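Local structure of ATP-dependent 6-phosphofructokinase isozyme 2 (3UMO) at residues 6-12 with 38-44. The protein catalyses the ATP-dependent phosphorylation of D-fructose 6-phosphate to fructose 1,6-bisphosphate, the first committing step of glycolysis, and works as a homodimer. Numbering follows the deposited sequence.
Sequences TLTLAPS and GGGGINV
Thr6, on strand 4-7 of the central parallel sheet, meets the first turn of helix 40-50, which the Gly-Gly motif of the ribokinase (PfkB) family opens. Its OG1 donates to Gly41 O over 2.8 Å from above the carbonyl plane; OG1 sits between the backbone N and the carbonyl carbon (chi1 75°), which turns the hydroxyl to the helix, and CG2 lies against Val44 CG1. A valine here would probably leave Gly41 O without this donor, since a methyl in place of the hydroxyl cannot bond to it. Thr8 OG1 accepts a weak hydrogen bond from Ile42 N at 2.8 Å, bent to 117°, while CG2 lies 3.9 Å from Gly39 CA. The approach depends on glycines: a beta carbon on Gly41 would clash with Thr8 OG1, one on Gly39 with Thr8 CG2, and at Gly39 the backbone angles would in any case press a side chain against the preceding carbonyl oxygen. A water donates to Ala10 O and accepts from Gly40 N. Pro11 CB touches Ile42 CD1 at 3.7 Å, and both side chains also reach Leu69 of helix 63-75. Finally, Ser12 and Gly38 form an antiparallel hydrogen-bonded pair joining strands 12-19 and 34-38 of the four-stranded mixed sheet, bringing Ser12 and substrate-binding residues 39-43 together. Ser12 OG is hydrogen-bonded to Asp14 OD1; Ser12 N reaches Gly38 O at 160°, whereas Gly38 N donates to Ser12 O at 2.8 Å.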
loop_
_atom_site.group_PDB
_atom_site.type_symbol
_atom_site.label_atom_id
_atom_site.label_comp_id
_atom_site.label_asym_id
_atom_site.label_seq_id
_atom_site.Cartn_x
_atom_site.Cartn_y
_atom_site.Cartn_z
ATOM N N THR A 6 24.913 26.972 -11.378
ATOM C CA THR A 6 23.898 26.556 -10.414
ATOM C C THR A 6 24.525 26.303 -9.053
ATOM O O THR A 6 25.730 26.030 -8.944
ATOM C CB THR A 6 23.107 25.301 -10.856
ATOM O OG1 THR A 6 23.922 24.135 -10.695
ATOM C CG2 THR A 6 22.624 25.425 -12.301
ATOM N N LEU A 7 23.704 26.407 -8.017
ATOM C CA LEU A 7 24.174 26.202 -6.656
ATOM C C LEU A 7 23.276 25.210 -5.940
ATOM O O LEU A 7 22.058 25.409 -5.860
ATOM C CB LEU A 7 24.209 27.529 -5.891
ATOM C CG LEU A 7 24.623 27.401 -4.426
ATOM C CD1 LEU A 7 26.046 26.874 -4.324
ATOM C CD2 LEU A 7 24.486 28.742 -3.709
ATOM N N THR A 8 23.874 24.136 -5.427
ATOM C CA THR A 8 23.132 23.091 -4.723
ATOM C C THR A 8 23.740 22.906 -3.348
ATOM O O THR A 8 24.768 22.245 -3.207
ATOM C CB THR A 8 23.206 21.749 -5.468
ATOM O OG1 THR A 8 22.789 21.942 -6.819
ATOM C CG2 THR A 8 22.293 20.710 -4.813
ATOM N N LEU A 9 23.122 23.502 -2.331
ATOM C CA LEU A 9 23.670 23.408 -0.986
ATOM C C LEU A 9 23.448 22.027 -0.388
ATOM O O LEU A 9 24.180 21.609 0.511
ATOM C CB LEU A 9 23.081 24.491 -0.080
ATOM C CG LEU A 9 23.411 25.928 -0.476
ATOM C CD1 LEU A 9 22.640 26.902 0.403
ATOM C CD2 LEU A 9 24.915 26.187 -0.402
ATOM N N ALA A 10 22.452 21.312 -0.909
ATOM C CA ALA A 10 22.175 19.951 -0.455
ATOM C C ALA A 10 22.156 18.965 -1.614
ATOM O O ALA A 10 21.088 18.512 -2.028
ATOM C CB ALA A 10 20.849 19.895 0.300
ATOM N N PRO A 11 23.339 18.631 -2.150
ATOM C CA PRO A 11 23.384 17.623 -3.215
ATOM C C PRO A 11 23.217 16.216 -2.653
ATOM O O PRO A 11 23.228 16.012 -1.439
ATOM C CB PRO A 11 24.794 17.779 -3.776
ATOM C CG PRO A 11 25.599 18.276 -2.634
ATOM C CD PRO A 11 24.675 19.168 -1.837
ATOM N N SER A 12 23.079 15.241 -3.539
ATOM C CA SER A 12 23.050 13.860 -3.089
ATOM C C SER A 12 23.586 12.910 -4.142
ATOM O O SER A 12 23.615 13.234 -5.334
ATOM C CB SER A 12 21.632 13.448 -2.674
ATOM O OG SER A 12 20.722 13.580 -3.748
ATOM N N GLY A 38 22.120 13.777 -7.639
ATOM C CA GLY A 38 20.884 14.292 -7.091
ATOM C C GLY A 38 21.073 15.711 -6.611
ATOM O O GLY A 38 22.193 16.131 -6.322
ATOM N N GLY A 39 19.977 16.456 -6.534
ATOM C CA GLY A 39 20.041 17.821 -6.046
ATOM C C GLY A 39 19.477 18.783 -7.064
ATOM O O GLY A 39 19.636 18.581 -8.271
ATOM N N GLY A 40 18.823 19.833 -6.570
ATOM C CA GLY A 40 18.124 20.782 -7.418
ATOM C C GLY A 40 18.998 21.429 -8.471
ATOM O O GLY A 40 18.777 21.232 -9.668
ATOM N N GLY A 41 19.987 22.201 -8.028
ATOM C CA GLY A 41 20.886 22.899 -8.930
ATOM C C GLY A 41 21.652 21.947 -9.827
ATOM O O GLY A 41 21.895 22.245 -10.995
ATOM N N ILE A 42 22.028 20.790 -9.289
ATOM C CA ILE A 42 22.727 19.794 -10.093
ATOM C C ILE A 42 21.846 19.319 -11.245
ATOM O O ILE A 42 22.298 19.230 -12.389
ATOM C CB ILE A 42 23.215 18.610 -9.232
ATOM C CG1 ILE A 42 24.474 19.019 -8.466
ATOM C CG2 ILE A 42 23.513 17.391 -10.106
ATOM C CD1 ILE A 42 24.929 18.004 -7.436
ATOM N N ASN A 43 20.580 19.039 -10.949
ATOM C CA ASN A 43 19.659 18.587 -11.981
ATOM C C ASN A 43 19.313 19.676 -12.990
ATOM O O ASN A 43 19.112 19.386 -14.162
ATOM C CB ASN A 43 18.408 17.960 -11.364
ATOM C CG ASN A 43 18.646 16.532 -10.922
ATOM O OD1 ASN A 43 19.388 15.794 -11.568
ATOM N ND2 ASN A 43 18.021 16.137 -9.819
ATOM N N VAL A 44 19.256 20.925 -12.536
ATOM C CA VAL A 44 19.077 22.047 -13.448
ATOM C C VAL A 44 20.231 22.078 -14.453
ATOM O O VAL A 44 20.016 22.246 -15.659
ATOM C CB VAL A 44 18.978 23.388 -12.685
ATOM C CG1 VAL A 44 19.044 24.572 -13.653
ATOM C CG2 VAL A 44 17.687 23.437 -11.894
HETATM O O HOH W 1 19.158 19.989 -3.464
#